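Glycerate 2-kinase (Pyrococcus horikoshii, PDB 1X3L) catalyses the ATP-dependent, magnesium-supported phosphorylation of D-glycerate to 2-phosphoglycerate and also accepts other nucleotides or pyrophosphate as phosphate donor. Local coordinates at residues Lys354-Glu359 and Thr385-Arg390; Gly379-Thr384 and Glu407-Val412. One frame throughout, in Å; residues are numbered along the deposited sequence.

Overall arrangement
Both contacts lie towards one end of the molecule, in the MOFRL part of the chain, their centres about 9 Å apart. Contact 1 is on the surface: a turn meets the start of helix 385-391 through a salt bridge and a water bridge. Contact 2 is buried and apolar across its two segments, with the end of helix 405-411 lying against strand 378-382 through one leucine. The two share a neighbourhood because strand 378-382 leads, after two residues, into helix 385-391. Asp357 N of contact 1 probably donates to Gly383 O of contact 2, while Leu389 of the first pair packs on Val412 of the second.

Contact 1 of 2, residues Lys354-Glu359 and Thr385-Arg390; sequences KISDLE and TYKKLR
Lys387 reaches out from the first turn of helix 385-391 to Asp357, and its side chain can be followed atom by atom. CB starts off toward the 354-359 loop. CG is set beside the backbone N (chi1 -72°), and from there the chain is fully extended. Lys387 CG passes Ser356 OG at 4.2 Å, a loose brush. Lys387 CD comes to 3.9 Å from Asp357 OD1, and Lys387 CE to 3.4 Å from Asp357 OD2. At the tip Lys387 NZ donates to Asp357 OD2 (3.1 Å) and to Asp357 OD1 (3.2 Å), each oxygen accepting through its syn lone pair. This is a forked salt bridge, its lysine chain crossing the aspartate side chain at about a right angle. Both residues are exposed, so solvent probably weakens the attraction.

Beside the salt bridge, Ser356 packs on the helix: its OG lies 3.8 Å from Tyr386 CB, and its CB is equally near. Ser356 OG is hydrogen-bonded to a water, 2.8 Å away, and that water accepts from Lys387 N, so a single water joins the turn to a backbone N-H near the helix start. The Tyr386 ring itself leads away from the loop, with Arg390 CG over one face.

Ile355 to Leu358 form a type II beta turn, in which Asp357 takes a positive phi of 71°. In the chain the turn links helix 343-351 to strand 359-366. Ile355 and Leu358 pack against helix 297-314, while Tyr386 and Leu389 rest on Val396 of helix 396-401.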
loop_
_atom_site.group_PDB
_atom_site.type_symbol
_atom_site.label_atom_id
_atom_site.label_comp_id
_atom_site.label_asym_id
_atom_site.label_seq_id
_atom_site.Cartn_x
_atom_site.Cartn_y
_atom_site.Cartn_z
ATOM N N LYS A 354 22.834 13.633 15.777
ATOM C CA LYS A 354 22.244 13.411 17.090
ATOM C C LYS A 354 22.555 12.052 17.706
ATOM O O LYS A 354 22.510 11.915 18.924
ATOM C CB LYS A 354 20.728 13.624 17.037
ATOM C CG LYS A 354 20.313 15.089 17.204
ATOM C CD LYS A 354 18.809 15.258 17.084
ATOM C CE LYS A 354 18.382 16.687 17.372
ATOM N NZ LYS A 354 18.537 17.040 18.803
ATOM N N ILE A 355 22.866 11.045 16.891
ATOM C CA ILE A 355 23.162 9.734 17.461
ATOM C C ILE A 355 24.654 9.431 17.472
ATOM O O ILE A 355 25.065 8.312 17.784
ATOM C CB ILE A 355 22.420 8.572 16.723
ATOM C CG1 ILE A 355 22.985 8.383 15.313
ATOM C CG2 ILE A 355 20.912 8.860 16.668
ATOM C CD1 ILE A 355 22.490 7.103 14.629
ATOM N N SER A 356 25.459 10.432 17.131
ATOM C CA SER A 356 26.909 10.280 17.119
ATOM C C SER A 356 27.417 9.790 18.478
ATOM O O SER A 356 27.027 10.311 19.524
ATOM C CB SER A 356 27.577 11.616 16.774
ATOM O OG SER A 356 28.986 11.474 16.698
ATOM N N ASP A 357 28.281 8.778 18.448
ATOM C CA ASP A 357 28.868 8.196 19.654
ATOM C C ASP A 357 27.921 7.380 20.536
ATOM O O ASP A 357 28.302 6.943 21.624
ATOM C CB ASP A 357 29.537 9.284 20.500
ATOM C CG ASP A 357 30.756 9.878 19.821
ATOM O OD1 ASP A 357 31.555 9.099 19.257
ATOM O OD2 ASP A 357 30.922 11.117 19.858
ATOM N N LEU A 358 26.692 7.169 20.081
ATOM C CA LEU A 358 25.750 6.378 20.861
ATOM C C LEU A 358 25.722 4.940 20.333
ATOM O O LEU A 358 26.086 4.684 19.181
ATOM C CB LEU A 358 24.343 6.988 20.783
ATOM C CG LEU A 358 24.209 8.437 21.257
ATOM C CD1 LEU A 358 22.768 8.908 21.090
ATOM C CD2 LEU A 358 24.641 8.538 22.714
ATOM N N GLU A 359 25.320 4.005 21.185
ATOM C CA GLU A 359 25.216 2.603 20.791
ATOM C C GLU A 359 23.823 2.481 20.188
ATOM O O GLU A 359 22.920 1.877 20.775
ATOM C CB GLU A 359 25.340 1.686 22.012
ATOM C CG GLU A 359 26.712 1.695 22.660
ATOM C CD GLU A 359 27.808 1.310 21.684
ATOM O OE1 GLU A 359 27.633 0.308 20.958
ATOM O OE2 GLU A 359 28.843 2.003 21.642
ATOM N N THR A 385 28.691 6.778 12.300
ATOM C CA THR A 385 28.522 7.442 11.011
ATOM C C THR A 385 28.892 8.918 10.915
ATOM O O THR A 385 29.602 9.318 9.989
ATOM C CB THR A 385 27.091 7.273 10.489
ATOM O OG1 THR A 385 26.750 5.877 10.476
ATOM C CG2 THR A 385 26.990 7.818 9.070
ATOM N N TYR A 386 28.418 9.733 11.851
ATOM C CA TYR A 386 28.723 11.152 11.794
ATOM C C TYR A 386 30.230 11.402 11.672
ATOM O O TYR A 386 30.676 12.116 10.775
ATOM C CB TYR A 386 28.177 11.875 13.028
ATOM C CG TYR A 386 28.290 13.377 12.911
ATOM C CD1 TYR A 386 27.584 14.070 11.930
ATOM C CD2 TYR A 386 29.139 14.102 13.747
ATOM C CE1 TYR A 386 27.722 15.449 11.779
ATOM C CE2 TYR A 386 29.286 15.484 13.604
ATOM C CZ TYR A 386 28.577 16.148 12.617
ATOM O OH TYR A 386 28.732 17.506 12.452
ATOM N N LYS A 387 31.013 10.797 12.559
ATOM C CA LYS A 387 32.455 10.996 12.522
ATOM C C LYS A 387 33.109 10.472 11.251
ATOM O O LYS A 387 34.119 11.018 10.801
ATOM C CB LYS A 387 33.105 10.395 13.772
ATOM C CG LYS A 387 32.802 11.233 15.018
ATOM C CD LYS A 387 33.520 10.756 16.282
ATOM C CE LYS A 387 33.205 11.703 17.449
ATOM N NZ LYS A 387 33.835 11.297 18.738
ATOM N N LYS A 388 32.539 9.424 10.662
ATOM C CA LYS A 388 33.096 8.893 9.425
ATOM C C LYS A 388 32.864 9.919 8.316
ATOM O O LYS A 388 33.713 10.105 7.443
ATOM C CB LYS A 388 32.456 7.546 9.073
ATOM C CG LYS A 388 32.926 6.410 9.981
ATOM C CD LYS A 388 32.238 5.082 9.678
ATOM C CE LYS A 388 32.701 3.998 10.654
ATOM N NZ LYS A 388 31.967 2.708 10.466
ATOM N N LEU A 389 31.720 10.594 8.369
ATOM C CA LEU A 389 31.383 11.618 7.386
ATOM C C LEU A 389 32.326 12.816 7.548
ATOM O O LEU A 389 32.831 13.363 6.562
ATOM C CB LEU A 389 29.931 12.074 7.571
ATOM C CG LEU A 389 28.818 11.084 7.196
ATOM C CD1 LEU A 389 27.484 11.539 7.776
ATOM C CD2 LEU A 389 28.732 10.965 5.678
ATOM N N ARG A 390 32.569 13.212 8.795
ATOM C CA ARG A 390 33.447 14.339 9.076
ATOM C C ARG A 390 34.892 14.019 8.697
ATOM O O ARG A 390 35.641 14.904 8.284
ATOM C CB ARG A 390 33.352 14.723 10.555
ATOM C CG ARG A 390 31.968 15.217 10.962
ATOM C CD ARG A 390 31.542 16.412 10.115
ATOM N NE ARG A 390 32.348 17.598 10.405
ATOM C CZ ARG A 390 32.609 18.561 9.527
ATOM N NH1 ARG A 390 32.134 18.488 8.290
ATOM N NH2 ARG A 390 33.343 19.607 9.889
HETATM O O HOH W 1 29.987 9.562 14.853
#

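Contact 2 of 2, residues Gly379-Thr384 and Glu407-Val412; sequences GIVDGT and EALKKV
Asp382 OD1, one residue beyond the Val381 that packs on Leu409, is gripped twice by Thr384. The backbone Thr384 N donates to it at 2.8 Å, arriving on the anti side and 27° out of the carboxylate plane. Thr384 OG1 comes to the syn side of Asp382 OD1, at 2.6 Å. The first of these is a capping bond just ahead of helix 385-391, and Thr385 OG1 in turn is hydrogen-bonded to Asp382 N. The other oxygen, Asp382 OD2, makes a salt bridge with Arg7, so both ends of the carboxylate are held.

Across the segments the contact is purely apolar and rests on Leu409, whose two methyls divide the work. Leu409 CD1 sits over the strand backbone, 4.0 Å from Gly379 CA. Leu409 CD2 meets Val381 CG1 at 3.9 Å, the two side chains crossing at about a right angle. With chi1 -63°, Val381 CG1 stands beside the backbone N, and it is this branch that meets the leucine.

Leu349 and Gln345 of helix 343-351 and Leu415 of strand 415-416 also touch Leu409, and Ala348 touches Val381. Strand 378-382 pairs antiparallel with both 359-366 and 415-416, and the chain between it and 415-416 runs through three helices. Leu409 thus packs helix 405-411 onto a mixed beta sheet, the helix-on-sheet layering of an alpha/beta fold.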
loop_
_atom_site.group_PDB
_atom_site.type_symbol
_atom_site.label_atom_id
_atom_site.label_comp_id
_atom_site.label_asym_id
_atom_site.label_seq_id
_atom_site.Cartn_x
_atom_site.Cartn_y
_atom_site.Cartn_z
ATOM N N GLY A 379 18.384 4.630 3.853
ATOM C CA GLY A 379 19.682 4.766 4.486
ATOM C C GLY A 379 19.786 4.000 5.790
ATOM O O GLY A 379 18.779 3.661 6.409
ATOM N N ILE A 380 21.015 3.715 6.202
ATOM C CA ILE A 380 21.255 3.000 7.448
ATOM C C ILE A 380 22.504 3.624 8.065
ATOM O O ILE A 380 23.564 3.661 7.445
ATOM C CB ILE A 380 21.431 1.468 7.200
ATOM C CG1 ILE A 380 21.748 0.757 8.515
ATOM C CG2 ILE A 380 22.518 1.212 6.150
ATOM C CD1 ILE A 380 21.729 -0.778 8.408
ATOM N N VAL A 381 22.355 4.135 9.284
ATOM C CA VAL A 381 23.439 4.808 9.982
ATOM C C VAL A 381 23.515 4.363 11.433
ATOM O O VAL A 381 22.537 3.872 11.994
ATOM C CB VAL A 381 23.221 6.345 9.967
ATOM C CG1 VAL A 381 23.236 6.875 8.529
ATOM C CG2 VAL A 381 21.880 6.678 10.623
ATOM N N ASP A 382 24.682 4.528 12.045
ATOM C CA ASP A 382 24.840 4.167 13.443
ATOM C C ASP A 382 25.604 5.261 14.171
ATOM O O ASP A 382 25.821 6.340 13.617
ATOM C CB ASP A 382 25.551 2.816 13.592
ATOM C CG ASP A 382 26.893 2.771 12.887
ATOM O OD1 ASP A 382 27.628 3.778 12.943
ATOM O OD2 ASP A 382 27.212 1.722 12.284
ATOM N N GLY A 383 26.003 4.984 15.411
ATOM C CA GLY A 383 26.725 5.966 16.207
ATOM C C GLY A 383 28.113 6.349 15.716
ATOM O O GLY A 383 28.720 7.296 16.232
ATOM N N THR A 384 28.629 5.630 14.726
ATOM C CA THR A 384 29.954 5.941 14.198
ATOM C C THR A 384 29.877 6.729 12.896
ATOM O O THR A 384 30.878 7.285 12.443
ATOM C CB THR A 384 30.756 4.674 13.879
ATOM O OG1 THR A 384 30.240 4.083 12.681
ATOM C CG2 THR A 384 30.667 3.674 15.020
ATOM N N GLU A 407 24.845 10.814 -2.150
ATOM C CA GLU A 407 26.293 10.879 -2.286
ATOM C C GLU A 407 27.041 10.799 -0.959
ATOM O O GLU A 407 28.148 10.254 -0.895
ATOM C CB GLU A 407 26.690 12.159 -3.029
ATOM C CG GLU A 407 26.123 12.261 -4.438
ATOM C CD GLU A 407 26.484 11.065 -5.298
ATOM O OE1 GLU A 407 27.676 10.699 -5.336
ATOM O OE2 GLU A 407 25.578 10.494 -5.941
ATOM N N ALA A 408 26.451 11.339 0.102
ATOM C CA ALA A 408 27.106 11.298 1.406
ATOM C C ALA A 408 27.044 9.890 1.979
ATOM O O ALA A 408 28.063 9.336 2.391
ATOM C CB ALA A 408 26.446 12.287 2.370
ATOM N N LEU A 409 25.843 9.320 2.002
ATOM C CA LEU A 409 25.651 7.974 2.531
ATOM C C LEU A 409 26.477 6.950 1.760
ATOM O O LEU A 409 26.978 5.988 2.338
ATOM C CB LEU A 409 24.172 7.584 2.470
ATOM C CG LEU A 409 23.216 8.366 3.387
ATOM C CD1 LEU A 409 21.783 7.918 3.124
ATOM C CD2 LEU A 409 23.594 8.135 4.856
ATOM N N LYS A 410 26.616 7.174 0.457
ATOM C CA LYS A 410 27.372 6.276 -0.409
ATOM C C LYS A 410 28.830 6.104 0.017
ATOM O O LYS A 410 29.418 5.042 -0.180
ATOM C CB LYS A 410 27.332 6.785 -1.857
ATOM C CG LYS A 410 28.067 5.896 -2.856
ATOM C CD LYS A 410 27.895 6.379 -4.298
ATOM C CE LYS A 410 28.697 7.643 -4.577
ATOM N NZ LYS A 410 28.462 8.158 -5.961
ATOM N N LYS A 411 29.405 7.143 0.614
ATOM C CA LYS A 411 30.808 7.115 1.019
ATOM C C LYS A 411 31.106 6.505 2.379
ATOM O O LYS A 411 32.258 6.208 2.687
ATOM C CB LYS A 411 31.376 8.533 0.972
ATOM C CG LYS A 411 31.226 9.201 -0.385
ATOM C CD LYS A 411 31.860 10.570 -0.391
ATOM C CE LYS A 411 31.739 11.225 -1.754
ATOM N NZ LYS A 411 32.352 12.586 -1.745
ATOM N N VAL A 412 30.078 6.312 3.195
ATOM C CA VAL A 412 30.279 5.746 4.520
ATOM C C VAL A 412 29.477 4.464 4.746
ATOM O O VAL A 412 29.186 4.093 5.884
ATOM C CB VAL A 412 29.928 6.778 5.612
ATOM C CG1 VAL A 412 30.916 7.949 5.556
ATOM C CG2 VAL A 412 28.513 7.285 5.413
#